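Local coordinates for pyridoxal phosphate homeostasis protein (Bifidobacterium adolescentis ATCC 15703, PDB 3CPG) that probably binds pyridoxal 5'-phosphate and takes part in the homeostasis of this cofactor, at residues 144-147 with 148-152; 206-210 with 211-215; 261-264 with 265-268; 66-69 with 70-74. All coordinates share one frame; numbering follows the deposited sequence.

Contact 1: 144-147 with 148-152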
ATOM      1  N   ILE A 144      -0.878 -14.318 -11.484  1.00  9.35           N
ATOM      2  CA  ILE A 144      -2.093 -14.325 -12.281  1.00  9.70           C
ATOM      3  C   ILE A 144      -3.095 -15.189 -11.529  1.00 10.70           C
ATOM      4  O   ILE A 144      -4.291 -14.892 -11.494  1.00 10.23           O
ATOM      5  CB  ILE A 144      -1.848 -14.945 -13.677  1.00 11.26           C
ATOM      6  CG1 ILE A 144      -0.975 -14.005 -14.515  1.00 11.79           C
ATOM      7  CG2 ILE A 144      -3.177 -15.219 -14.364  1.00 13.20           C
ATOM      8  CD1 ILE A 144      -0.605 -14.549 -15.894  1.00 14.19           C
ATOM      9  N   ASP A 145      -2.586 -16.254 -10.916  1.00 10.83           N
ATOM     10  CA  ASP A 145      -3.418 -17.190 -10.162  1.00 12.08           C
ATOM     11  C   ASP A 145      -4.168 -16.487  -9.031  1.00 10.57           C
ATOM     12  O   ASP A 145      -5.384 -16.642  -8.897  1.00  8.07           O
ATOM     13  CB  ASP A 145      -2.547 -18.322  -9.605  1.00 14.16           C
ATOM     14  CG  ASP A 145      -3.354 -19.396  -8.898  1.00 19.44           C
ATOM     15  OD1 ASP A 145      -4.398 -19.816  -9.440  1.00 20.82           O
ATOM     16  OD2 ASP A 145      -2.932 -19.831  -7.806  1.00 21.71           O
ATOM     17  N   LEU A 146      -3.448 -15.715  -8.221  1.00  7.52           N
ATOM     18  CA  LEU A 146      -4.089 -15.000  -7.119  1.00  6.21           C
ATOM     19  C   LEU A 146      -5.077 -13.972  -7.659  1.00  6.73           C
ATOM     20  O   LEU A 146      -6.185 -13.844  -7.151  1.00  6.17           O
ATOM     21  CB  LEU A 146      -3.041 -14.304  -6.235  1.00  5.86           C
ATOM     22  CG  LEU A 146      -3.562 -13.526  -5.016  1.00  5.63           C
ATOM     23  CD1 LEU A 146      -4.456 -14.426  -4.175  1.00  5.16           C
ATOM     24  CD2 LEU A 146      -2.388 -13.012  -4.178  1.00  4.86           C
ATOM     25  N   ALA A 147      -4.676 -13.254  -8.702  1.00  6.44           N
ATOM     26  CA  ALA A 147      -5.534 -12.241  -9.305  1.00  6.64           C
ATOM     27  C   ALA A 147      -6.855 -12.852  -9.765  1.00  6.97           C
ATOM     28  O   ALA A 147      -7.913 -12.237  -9.625  1.00  5.82           O
ATOM     29  CB  ALA A 147      -4.817 -11.587 -10.482  1.00  4.88           C
ATOM     30  N   GLU A 148      -6.791 -14.058 -10.322  1.00  7.05           N
ATOM     31  CA  GLU A 148      -7.996 -14.742 -10.789  1.00  8.93           C
ATOM     32  C   GLU A 148      -8.894 -15.097  -9.607  1.00  8.00           C
ATOM     33  O   GLU A 148     -10.115 -14.955  -9.676  1.00  9.25           O
ATOM     34  CB  GLU A 148      -7.637 -16.026 -11.543  1.00 12.97           C
ATOM     35  CG  GLU A 148      -6.872 -15.830 -12.840  1.00 19.99           C
ATOM     36  CD  GLU A 148      -6.520 -17.150 -13.512  1.00 24.41           C
ATOM     37  OE1 GLU A 148      -5.942 -18.029 -12.837  1.00 26.82           O
ATOM     38  OE2 GLU A 148      -6.815 -17.308 -14.717  1.00 27.93           O
ATOM     39  N   LYS A 149      -8.288 -15.564  -8.521  1.00  6.08           N
ATOM     40  CA  LYS A 149      -9.057 -15.932  -7.338  1.00  5.97           C
ATOM     41  C   LYS A 149      -9.762 -14.710  -6.759  1.00  4.70           C
ATOM     42  O   LYS A 149     -10.901 -14.795  -6.313  1.00  5.29           O
ATOM     43  CB  LYS A 149      -8.145 -16.562  -6.285  1.00  6.38           C
ATOM     44  CG  LYS A 149      -7.545 -17.880  -6.724  1.00  8.52           C
ATOM     45  CD  LYS A 149      -6.553 -18.402  -5.702  1.00  8.21           C
ATOM     46  CE  LYS A 149      -5.890 -19.676  -6.198  1.00  9.15           C
ATOM     47  NZ  LYS A 149      -4.915 -20.199  -5.199  1.00 10.38           N
ATOM     48  N   ILE A 150      -9.082 -13.570  -6.769  1.00  4.03           N
ATOM     49  CA  ILE A 150      -9.683 -12.348  -6.249  1.00  3.51           C
ATOM     50  C   ILE A 150     -10.792 -11.909  -7.200  1.00  5.01           C
ATOM     51  O   ILE A 150     -11.866 -11.490  -6.770  1.00  6.13           O
ATOM     52  CB  ILE A 150      -8.618 -11.233  -6.105  1.00  4.83           C
ATOM     53  CG1 ILE A 150      -7.592 -11.657  -5.047  1.00  5.62           C
ATOM     54  CG2 ILE A 150      -9.280  -9.905  -5.738  1.00  4.73           C
ATOM     55  CD1 ILE A 150      -6.409 -10.715  -4.900  1.00  5.68           C
ATOM     56  N   SER A 151     -10.535 -12.030  -8.497  1.00  5.87           N
ATOM     57  CA  SER A 151     -11.516 -11.654  -9.508  1.00  7.22           C
ATOM     58  C   SER A 151     -12.829 -12.428  -9.348  1.00  7.81           C
ATOM     59  O   SER A 151     -13.912 -11.842  -9.337  1.00  7.89           O
ATOM     60  CB  SER A 151     -10.945 -11.904 -10.908  1.00  7.91           C
ATOM     61  OG  SER A 151     -11.942 -11.736 -11.903  1.00 10.00           O
ATOM     62  N   ARG A 152     -12.727 -13.746  -9.227  1.00  8.79           N
ATOM     63  CA  ARG A 152     -13.915 -14.588  -9.086  1.00  9.98           C
ATOM     64  C   ARG A 152     -14.782 -14.137  -7.916  1.00  9.06           C
ATOM     65  O   ARG A 152     -16.007 -14.067  -8.021  1.00  9.72           O
ATOM     66  CB  ARG A 152     -13.509 -16.044  -8.862  1.00 12.23           C
ATOM     67  CG  ARG A 152     -12.640 -16.641  -9.945  1.00 17.92           C
ATOM     68  CD  ARG A 152     -12.257 -18.059  -9.559  1.00 20.63           C
ATOM     69  NE  ARG A 152     -13.418 -18.941  -9.533  1.00 22.17           N
ATOM     70  CZ  ARG A 152     -13.934 -19.522 -10.612  1.00 23.33           C
ATOM     71  NH1 ARG A 152     -13.387 -19.317 -11.800  1.00 26.15           N
ATOM     72  NH2 ARG A 152     -14.995 -20.304 -10.505  1.00 23.46           N
TER
HETATM   73  O   HOH W   1      -6.775 -19.407 -10.261  1.00 27.66           O
HETATM   74  O   HOH W   2      -4.011 -20.334 -12.563  1.00 41.82           O
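Asp145 and Lys149, one turn apart, pair their charges on the opening turns of helix 144-157, which connects strands 137-141 and 161-166 in a beta-alpha-beta unit of the TIM barrel. The salt bridge is loose: Lys149 NZ stands 3.3 Å from Asp145 OD2, a weak hydrogen bond, and the stronger partner of NZ is Ser125 OG. With its CG anti to the backbone N (chi1 -176°), Asp145 leans over the next turn, and the extended lysine chain brings CE alongside both carboxylate oxygens. Asp145 OD1 looks instead to Glu148, whose OE1 is 4.1 Å away, the two carboxylate planes turned 71° apart. Two like charges this close would probably repel, but a water donates to both, lying 3.2 Å from Asp145 OD1 and 3.0 Å from Glu148 OE1. Among the backbone groups, the amides of Glu148, Lys149, Ile150 and Ser151 each bond to the carbonyl four residues earlier in regular alpha-helical fashion. Ile144 CG2 lies against the Glu148 chain at CG and CD; the apolar pair is Leu146 CG with Ile150 CD1 at 4.0 Å. Ile150 also packs on Ile138 and Val141 of the preceding strand, joining helix to sheet, and its CG1 passes 3.3 Å from the Leu146 O atom.

Contact 2: 206-210 with 211-215; sequences AHVHD and ETVIR
Asp210 is the N-cap of helix 211-231, and its side chain reaches forward to Thr212 and Val213 in the first turn. A single oxygen does the capping. Asp210 OD1 accepts from the backbone Thr212 N at 2.9 Å, the amide meeting it on the anti side, 20° out of the carboxylate plane. A weak bond of 3.5 Å comes to the same Asp210 OD1 from Val213 N. Thr212 OG1 donates to it as well, but the 2.5 Å to Asp210 OD1 is shorter than usual and the exact length doubtful; this hydroxyl sits between the backbone N and the carbonyl carbon of its own residue (chi1 63°), a rotation that turns it back to the aspartate. Replacing Asp210 by an alanine would probably leave the Thr212 amide and hydroxyl without their acceptor and the helix without its side-chain cap. The main chain of Asp210 helps too: its O takes the first regular helical bond from Ile214 N at 3.1 Å. Val213 crosses the aspartate at about a right angle, CG2 resting 3.6 Å from Asp210 CG. Its other methyl, CG1, faces the loop, where it meets Ala206 CB and Val208 CG2. Val208 and Ile214 slide past each other in opposite directions, Val208 CG2 lying 3.9 Å from Ile214 CG1. Ile214 also touches Leu252 of helix 250-255. An aspartate side chain accepting from first-turn amides, as that of Asp210 does, is the mark of a helix N-cap.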
ATOM      1  N   ALA A 206      14.698  -4.707  -1.370  1.00  8.41           N
ATOM      2  CA  ALA A 206      15.766  -5.589  -0.912  1.00  9.51           C
ATOM      3  C   ALA A 206      16.216  -5.170   0.485  1.00 10.58           C
ATOM      4  O   ALA A 206      16.560  -4.008   0.711  1.00 10.29           O
ATOM      5  CB  ALA A 206      16.944  -5.528  -1.880  1.00  9.78           C
ATOM      6  N   HIS A 207      16.200  -6.112   1.423  1.00 10.85           N
ATOM      7  CA  HIS A 207      16.628  -5.827   2.788  1.00 11.88           C
ATOM      8  C   HIS A 207      18.143  -5.978   2.843  1.00 13.62           C
ATOM      9  O   HIS A 207      18.668  -6.922   3.437  1.00 13.86           O
ATOM     10  CB  HIS A 207      15.982  -6.802   3.774  1.00 13.22           C
ATOM     11  CG  HIS A 207      14.488  -6.835   3.699  1.00 14.07           C
ATOM     12  ND1 HIS A 207      13.712  -5.701   3.801  1.00 16.23           N
ATOM     13  CD2 HIS A 207      13.626  -7.868   3.548  1.00 14.76           C
ATOM     14  CE1 HIS A 207      12.436  -6.035   3.718  1.00 16.33           C
ATOM     15  NE2 HIS A 207      12.357  -7.344   3.565  1.00 15.34           N
ATOM     16  N   VAL A 208      18.837  -5.042   2.208  1.00 12.95           N
ATOM     17  CA  VAL A 208      20.289  -5.052   2.163  1.00 14.08           C
ATOM     18  C   VAL A 208      20.786  -3.639   2.448  1.00 14.96           C
ATOM     19  O   VAL A 208      19.993  -2.700   2.485  1.00 15.60           O
ATOM     20  CB  VAL A 208      20.790  -5.489   0.773  1.00 13.98           C
ATOM     21  CG1 VAL A 208      20.321  -6.907   0.473  1.00 13.64           C
ATOM     22  CG2 VAL A 208      20.266  -4.534  -0.289  1.00 13.10           C
ATOM     23  N   HIS A 209      22.089  -3.488   2.657  1.00 15.74           N
ATOM     24  CA  HIS A 209      22.656  -2.171   2.925  1.00 17.78           C
ATOM     25  C   HIS A 209      23.333  -1.591   1.688  1.00 16.76           C
ATOM     26  O   HIS A 209      23.946  -0.527   1.746  1.00 19.60           O
ATOM     27  CB  HIS A 209      23.654  -2.244   4.084  1.00 20.84           C
ATOM     28  CG  HIS A 209      23.018  -2.527   5.409  1.00 23.70           C
ATOM     29  ND1 HIS A 209      22.385  -3.718   5.692  1.00 25.95           N
ATOM     30  CD2 HIS A 209      22.898  -1.764   6.522  1.00 25.36           C
ATOM     31  CE1 HIS A 209      21.900  -3.677   6.920  1.00 26.13           C
ATOM     32  NE2 HIS A 209      22.199  -2.502   7.446  1.00 27.00           N
ATOM     33  N   ASP A 210      23.214  -2.296   0.569  1.00 16.32           N
ATOM     34  CA  ASP A 210      23.810  -1.847  -0.684  1.00 14.72           C
ATOM     35  C   ASP A 210      22.813  -0.967  -1.428  1.00 14.12           C
ATOM     36  O   ASP A 210      21.835  -1.463  -1.986  1.00 13.28           O
ATOM     37  CB  ASP A 210      24.175  -3.045  -1.558  1.00 15.76           C
ATOM     38  CG  ASP A 210      25.048  -2.659  -2.732  1.00 16.53           C
ATOM     39  OD1 ASP A 210      24.869  -1.541  -3.259  1.00 15.44           O
ATOM     40  OD2 ASP A 210      25.905  -3.475  -3.132  1.00 18.37           O
ATOM     41  N   GLU A 211      23.064   0.337  -1.436  1.00 13.10           N
ATOM     42  CA  GLU A 211      22.172   1.274  -2.105  1.00 13.81           C
ATOM     43  C   GLU A 211      22.058   1.071  -3.613  1.00 11.86           C
ATOM     44  O   GLU A 211      21.046   1.437  -4.207  1.00  9.94           O
ATOM     45  CB  GLU A 211      22.592   2.713  -1.802  1.00 16.53           C
ATOM     46  CG  GLU A 211      22.085   3.219  -0.457  1.00 23.70           C
ATOM     47  CD  GLU A 211      22.505   4.647  -0.175  1.00 27.33           C
ATOM     48  OE1 GLU A 211      22.441   5.484  -1.102  1.00 28.67           O
ATOM     49  OE2 GLU A 211      22.888   4.937   0.978  1.00 31.22           O
ATOM     50  N   THR A 212      23.080   0.496  -4.244  1.00 10.47           N
ATOM     51  CA  THR A 212      22.997   0.270  -5.685  1.00  9.44           C
ATOM     52  C   THR A 212      21.983  -0.837  -5.976  1.00  9.25           C
ATOM     53  O   THR A 212      21.304  -0.820  -7.004  1.00  8.28           O
ATOM     54  CB  THR A 212      24.369  -0.108  -6.301  1.00 10.65           C
ATOM     55  OG1 THR A 212      24.835  -1.341  -5.742  1.00 13.32           O
ATOM     56  CG2 THR A 212      25.391   0.987  -6.028  1.00 10.13           C
ATOM     57  N   VAL A 213      21.880  -1.798  -5.062  1.00  9.25           N
ATOM     58  CA  VAL A 213      20.934  -2.899  -5.214  1.00  8.79           C
ATOM     59  C   VAL A 213      19.516  -2.384  -4.966  1.00  8.24           C
ATOM     60  O   VAL A 213      18.576  -2.724  -5.683  1.00  8.70           O
ATOM     61  CB  VAL A 213      21.234  -4.030  -4.208  1.00  9.87           C
ATOM     62  CG1 VAL A 213      20.147  -5.099  -4.275  1.00 10.19           C
ATOM     63  CG2 VAL A 213      22.595  -4.642  -4.515  1.00 11.90           C
ATOM     64  N   ILE A 214      19.376  -1.563  -3.933  1.00  7.22           N
ATOM     65  CA  ILE A 214      18.086  -0.992  -3.580  1.00  7.20           C
ATOM     66  C   ILE A 214      17.569  -0.110  -4.717  1.00  6.71           C
ATOM     67  O   ILE A 214      16.423  -0.248  -5.158  1.00  7.18           O
ATOM     68  CB  ILE A 214      18.212  -0.165  -2.283  1.00  7.38           C
ATOM     69  CG1 ILE A 214      18.562  -1.103  -1.123  1.00  9.82           C
ATOM     70  CG2 ILE A 214      16.928   0.609  -2.020  1.00  8.81           C
ATOM     71  CD1 ILE A 214      18.794  -0.411   0.201  1.00 10.43           C
ATOM     72  N   ARG A 215      18.423   0.787  -5.198  1.00  6.97           N
ATOM     73  CA  ARG A 215      18.045   1.687  -6.281  1.00  8.26           C
ATOM     74  C   ARG A 215      17.685   0.929  -7.556  1.00  6.62           C
ATOM     75  O   ARG A 215      16.717   1.272  -8.230  1.00  6.95           O
ATOM     76  CB  ARG A 215      19.179   2.680  -6.571  1.00 10.63           C
ATOM     77  CG  ARG A 215      19.473   3.637  -5.420  1.00 18.56           C
ATOM     78  CD  ARG A 215      20.649   4.562  -5.737  1.00 22.88           C
ATOM     79  NE  ARG A 215      20.338   5.537  -6.780  1.00 25.47           N
ATOM     80  CZ  ARG A 215      19.444   6.514  -6.647  1.00 27.16           C
ATOM     81  NH1 ARG A 215      18.768   6.647  -5.515  1.00 30.17           N
ATOM     82  NH2 ARG A 215      19.225   7.360  -7.643  1.00 27.85           N
TER

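Contact 3: 261-264 with 265-268. With ACT (acetate ion), chain B.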
ATOM      1  N   VAL A 261       4.744   5.470  -0.152  1.00  5.60           N
ATOM      2  CA  VAL A 261       5.754   4.887   0.716  1.00  5.16           C
ATOM      3  C   VAL A 261       4.972   4.260   1.861  1.00  5.82           C
ATOM      4  O   VAL A 261       3.983   4.830   2.315  1.00  7.32           O
ATOM      5  CB  VAL A 261       6.751   5.941   1.259  1.00  3.75           C
ATOM      6  CG1 VAL A 261       7.601   6.477   0.112  1.00  5.08           C
ATOM      7  CG2 VAL A 261       6.010   7.072   1.961  1.00  5.72           C
ATOM      8  N   ARG A 262       5.397   3.072   2.288  1.00  6.10           N
ATOM      9  CA  ARG A 262       4.734   2.339   3.366  1.00  5.57           C
ATOM     10  C   ARG A 262       5.603   2.430   4.613  1.00  4.87           C
ATOM     11  O   ARG A 262       6.650   1.797   4.697  1.00  6.55           O
ATOM     12  CB  ARG A 262       4.544   0.875   2.957  1.00  4.15           C
ATOM     13  CG  ARG A 262       3.835   0.694   1.622  1.00  5.69           C
ATOM     14  CD  ARG A 262       3.528  -0.774   1.361  1.00  5.25           C
ATOM     15  NE  ARG A 262       4.729  -1.603   1.417  1.00  7.11           N
ATOM     16  CZ  ARG A 262       5.636  -1.687   0.446  1.00  8.48           C
ATOM     17  NH1 ARG A 262       5.486  -0.996  -0.675  1.00  6.02           N
ATOM     18  NH2 ARG A 262       6.702  -2.461   0.605  1.00  8.75           N
ATOM     19  N   VAL A 263       5.152   3.209   5.593  1.00  5.38           N
ATOM     20  CA  VAL A 263       5.932   3.428   6.801  1.00  4.43           C
ATOM     21  C   VAL A 263       5.300   2.915   8.092  1.00  5.50           C
ATOM     22  O   VAL A 263       4.149   3.223   8.407  1.00  5.02           O
ATOM     23  CB  VAL A 263       6.235   4.937   6.961  1.00  5.16           C
ATOM     24  CG1 VAL A 263       7.199   5.164   8.113  1.00  8.13           C
ATOM     25  CG2 VAL A 263       6.812   5.486   5.658  1.00  7.37           C
ATOM     26  N   GLY A 264       6.076   2.136   8.837  1.00  6.22           N
ATOM     27  CA  GLY A 264       5.605   1.595  10.096  1.00  6.78           C
ATOM     28  C   GLY A 264       6.409   2.119  11.273  1.00  7.90           C
ATOM     29  O   GLY A 264       5.941   2.971  12.025  1.00  7.41           O
ATOM     30  N   THR A 265       7.635   1.623  11.411  1.00  7.76           N
ATOM     31  CA  THR A 265       8.517   2.000  12.512  1.00  9.60           C
ATOM     32  C   THR A 265       8.760   3.499  12.712  1.00  8.55           C
ATOM     33  O   THR A 265       8.735   3.986  13.846  1.00  7.69           O
ATOM     34  CB  THR A 265       9.878   1.291  12.373  1.00 11.17           C
ATOM     35  OG1 THR A 265       9.664  -0.123  12.307  1.00 16.56           O
ATOM     36  CG2 THR A 265      10.769   1.599  13.557  1.00 14.42           C
ATOM     37  N   ALA A 266       8.993   4.232  11.628  1.00  7.58           N
ATOM     38  CA  ALA A 266       9.252   5.663  11.749  1.00  7.80           C
ATOM     39  C   ALA A 266       8.068   6.411  12.356  1.00  8.09           C
ATOM     40  O   ALA A 266       8.224   7.519  12.874  1.00 10.24           O
ATOM     41  CB  ALA A 266       9.603   6.253  10.387  1.00  8.80           C
ATOM     42  N   ILE A 267       6.888   5.802  12.292  1.00  8.21           N
ATOM     43  CA  ILE A 267       5.681   6.415  12.834  1.00  7.33           C
ATOM     44  C   ILE A 267       5.341   5.905  14.227  1.00  6.81           C
ATOM     45  O   ILE A 267       5.154   6.689  15.163  1.00  8.08           O
ATOM     46  CB  ILE A 267       4.453   6.142  11.928  1.00  5.55           C
ATOM     47  CG1 ILE A 267       4.593   6.909  10.611  1.00  6.76           C
ATOM     48  CG2 ILE A 267       3.161   6.538  12.654  1.00  5.87           C
ATOM     49  CD1 ILE A 267       3.509   6.594   9.605  1.00  6.30           C
ATOM     50  N   PHE A 268       5.266   4.588  14.354  1.00  5.36           N
ATOM     51  CA  PHE A 268       4.900   3.946  15.607  1.00  6.80           C
ATOM     52  C   PHE A 268       6.070   3.513  16.487  1.00  9.45           C
ATOM     53  O   PHE A 268       5.859   3.107  17.634  1.00  9.51           O
ATOM     54  CB  PHE A 268       4.015   2.740  15.296  1.00  5.88           C
ATOM     55  CG  PHE A 268       2.768   3.095  14.540  1.00  7.19           C
ATOM     56  CD1 PHE A 268       1.748   3.813  15.158  1.00  6.13           C
ATOM     57  CD2 PHE A 268       2.619   2.732  13.204  1.00  6.05           C
ATOM     58  CE1 PHE A 268       0.593   4.167  14.456  1.00  7.20           C
ATOM     59  CE2 PHE A 268       1.470   3.080  12.495  1.00  6.89           C
ATOM     60  CZ  PHE A 268       0.453   3.802  13.125  1.00  5.25           C
TER
HETATM   61  C   ACT B 301       8.883   0.043   8.416  1.00 11.27           C
HETATM   62  O   ACT B 301       8.228  -0.297   9.385  1.00 11.57           O
HETATM   63  OXT ACT B 301       8.596   1.065   7.814  1.00  8.36           O
HETATM   64  CH3 ACT B 301      10.048  -0.801   7.963  1.00 13.68           C
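Val263 turns CG1 away from its own backbone N (chi1 -173°) and so sets this methyl against Ala266 and Ile267, in the turn that follows strand 260-263 of the TIM barrel. The fit is tight: Val263 CG1 is 3.5 Å from Ala266 CB, closer than usual for two carbons. Ile267 crosses the valine at about a right angle, its CG1 4.0 Å from Val263 CG1. Ile267 also packs on Val29 and Val32 of helix 19-42, so the turn is wedged between the barrel strand and that helix.

Gly264 O closes the turn by accepting twice. Phe268 N reaches it at 2.9 Å in an almost straight bond (177° at the hydrogen), whereas Ile267 N, 3.0 Å from Gly264 O, comes from above the carbonyl plane, 48° out of it. Ile267 CG2 lies over the centre of one face of the Phe268 ring, 3.6 Å above its plane.

An acetate, probably from the crystallisation liquor, sits at the amides of Gly264 and Thr265. Both point at it: Gly264 N bonds to OXT and Thr265 N to O of the acetate. A CB on Gly264 would come too close to Thr265 N, and here to the acetate O as well. Gly264 lies about 6 Å from the side chain of Lys57, the predicted attachment point of pyridoxal phosphate, consistent with an anion-binding corner of the cofactor pocket. Thr247 OG1 also bonds to the acetate, and Thr265 OG1 donates to its O atom over 3.3 Å.

Contact 4: 66-69 with 70-74; sequences AAID and AGVRM
Arg73 folds back over the end of helix 61-69 to grip Ile68, its chain bent at chi2 (-71°) so that the guanidinium edge meets the last turn. NH1 does the gripping: Arg73 NH1 lies 2.8 Å from Ile68 O, which sits close to the guanidinium plane. The same nitrogen donates to Val72 O, so one terminal nitrogen holds two carbonyls. The Arg73 and Ile68 side chains are set at a slant to each other, Ile68 CG2 passing 4.0 Å from Arg73 NH1. A lysine in place of Arg73 would probably leave Ile68 O and Val72 O without their shared guanidinium donor. The bend itself is a Schellman motif. Gly71 takes a positive phi of 134°, at which a CB would jam against the preceding carbonyl O, and two amides bond back into the helix: Val72 N to Ala67 O at 3.1 Å and Gly71 N to Ile68 O at 3.0 Å. Val72 points its side chain at the helix, laying CG2 3.4 Å from Ala67 O and 4.0 Å from Ala67 CB. It also packs on Leu52 and Ala54 of strand 51-55 and on Val29 of helix 19-42. Ile68 faces the neighbouring strands through Ile115 and Phe99, and its CA makes a C-H...O contact of 3.4 Å with Val72 O.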
ATOM      1  N   ALA A  66      -4.468   8.086  16.051  1.00  5.31           N
ATOM      2  CA  ALA A  66      -3.573   9.168  16.441  1.00  4.94           C
ATOM      3  C   ALA A  66      -2.759   9.529  15.200  1.00  5.65           C
ATOM      4  O   ALA A  66      -2.462  10.697  14.955  1.00  5.72           O
ATOM      5  CB  ALA A  66      -2.649   8.725  17.581  1.00  5.69           C
ATOM      6  N   ALA A  67      -2.402   8.514  14.413  1.00  5.16           N
ATOM      7  CA  ALA A  67      -1.629   8.736  13.195  1.00  5.83           C
ATOM      8  C   ALA A  67      -2.460   9.483  12.151  1.00  5.08           C
ATOM      9  O   ALA A  67      -1.973  10.405  11.497  1.00  5.12           O
ATOM     10  CB  ALA A  67      -1.151   7.405  12.626  1.00  5.02           C
ATOM     11  N   ILE A  68      -3.712   9.081  11.990  1.00  4.82           N
ATOM     12  CA  ILE A  68      -4.580   9.744  11.026  1.00  4.80           C
ATOM     13  C   ILE A  68      -4.826  11.182  11.459  1.00  6.28           C
ATOM     14  O   ILE A  68      -4.791  12.094  10.637  1.00  5.88           O
ATOM     15  CB  ILE A  68      -5.911   8.977  10.871  1.00  4.86           C
ATOM     16  CG1 ILE A  68      -5.660   7.723  10.027  1.00  5.53           C
ATOM     17  CG2 ILE A  68      -6.980   9.866  10.227  1.00  5.29           C
ATOM     18  CD1 ILE A  68      -6.784   6.695  10.072  1.00  4.65           C
ATOM     19  N   ASP A  69      -5.050  11.392  12.753  1.00  5.45           N
ATOM     20  CA  ASP A  69      -5.283  12.742  13.243  1.00  6.77           C
ATOM     21  C   ASP A  69      -4.058  13.627  13.035  1.00  7.67           C
ATOM     22  O   ASP A  69      -4.180  14.851  12.931  1.00  8.06           O
ATOM     23  CB  ASP A  69      -5.661  12.726  14.728  1.00  7.60           C
ATOM     24  CG  ASP A  69      -7.093  12.280  14.958  1.00 10.51           C
ATOM     25  OD1 ASP A  69      -7.942  12.543  14.080  1.00 10.98           O
ATOM     26  OD2 ASP A  69      -7.373  11.687  16.020  1.00 10.85           O
ATOM     27  N   ALA A  70      -2.882  13.006  12.969  1.00  6.27           N
ATOM     28  CA  ALA A  70      -1.637  13.748  12.784  1.00  7.18           C
ATOM     29  C   ALA A  70      -1.326  14.058  11.325  1.00  7.21           C
ATOM     30  O   ALA A  70      -0.358  14.762  11.034  1.00  7.76           O
ATOM     31  CB  ALA A  70      -0.477  12.988  13.405  1.00  6.18           C
ATOM     32  N   GLY A  71      -2.128  13.524  10.406  1.00  6.25           N
ATOM     33  CA  GLY A  71      -1.895  13.803   9.000  1.00  5.88           C
ATOM     34  C   GLY A  71      -1.930  12.626   8.041  1.00  5.63           C
ATOM     35  O   GLY A  71      -1.932  12.828   6.822  1.00  6.38           O
ATOM     36  N   VAL A  72      -1.946  11.405   8.568  1.00  4.85           N
ATOM     37  CA  VAL A  72      -1.983  10.221   7.710  1.00  4.99           C
ATOM     38  C   VAL A  72      -3.333  10.111   7.009  1.00  5.89           C
ATOM     39  O   VAL A  72      -4.377  10.259   7.639  1.00  6.05           O
ATOM     40  CB  VAL A  72      -1.728   8.938   8.522  1.00  4.65           C
ATOM     41  CG1 VAL A  72      -2.016   7.717   7.664  1.00  4.11           C
ATOM     42  CG2 VAL A  72      -0.281   8.917   9.001  1.00  6.66           C
ATOM     43  N   ARG A  73      -3.308   9.848   5.704  1.00  5.35           N
ATOM     44  CA  ARG A  73      -4.538   9.739   4.929  1.00  5.38           C
ATOM     45  C   ARG A  73      -4.630   8.434   4.143  1.00  5.98           C
ATOM     46  O   ARG A  73      -5.367   8.339   3.168  1.00  4.76           O
ATOM     47  CB  ARG A  73      -4.657  10.932   3.981  1.00  6.18           C
ATOM     48  CG  ARG A  73      -4.805  12.262   4.705  1.00  9.21           C
ATOM     49  CD  ARG A  73      -6.175  12.375   5.374  1.00 10.05           C
ATOM     50  NE  ARG A  73      -6.341  13.634   6.101  1.00 13.03           N
ATOM     51  CZ  ARG A  73      -5.948  13.831   7.355  1.00 13.83           C
ATOM     52  NH1 ARG A  73      -5.365  12.850   8.031  1.00 13.24           N
ATOM     53  NH2 ARG A  73      -6.138  15.008   7.935  1.00 14.66           N
HETATM   54  N   MSE A  74      -3.867   7.438   4.572  1.00  5.01           N
HETATM   55  CA  MSE A  74      -3.892   6.131   3.938  1.00  5.10           C
HETATM   56  C   MSE A  74      -3.270   5.116   4.886  1.00  3.51           C
HETATM   57  O   MSE A  74      -2.246   5.390   5.505  1.00  3.96           O
HETATM   58  CB  MSE A  74      -3.121   6.164   2.618  1.00  8.59           C
HETATM   59  CG  MSE A  74      -3.031   4.793   1.940  1.00 10.72           C
HETATM   60 SE   MSE A  74      -2.574   4.801   0.033  1.00 25.74          SE
HETATM   61  CE  MSE A  74      -1.508   6.325   0.035  1.00  1.51           C
TER

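From the N terminus, contact 4 comes first, ending helix 61-69 and leading into strand 75-77. Contact 1 follows on helix 144-157, contact 2 turns the loop after strand 196-202 into helix 211-231, and contact 3 closes the turn after strand 260-263. Each is local; contact 1 stays within one helix and closes no loop. All lie in series, none nested in or crossing another. Contacts 3 and 4 nevertheless meet in space: Phe268 CZ packs on Ala67 CB at 4.0 Å, tying the end of the modelled chain to an early helix of the barrel. Contact 1 lies across the chain's centre from both, about 29 Å from contact 3 between centres.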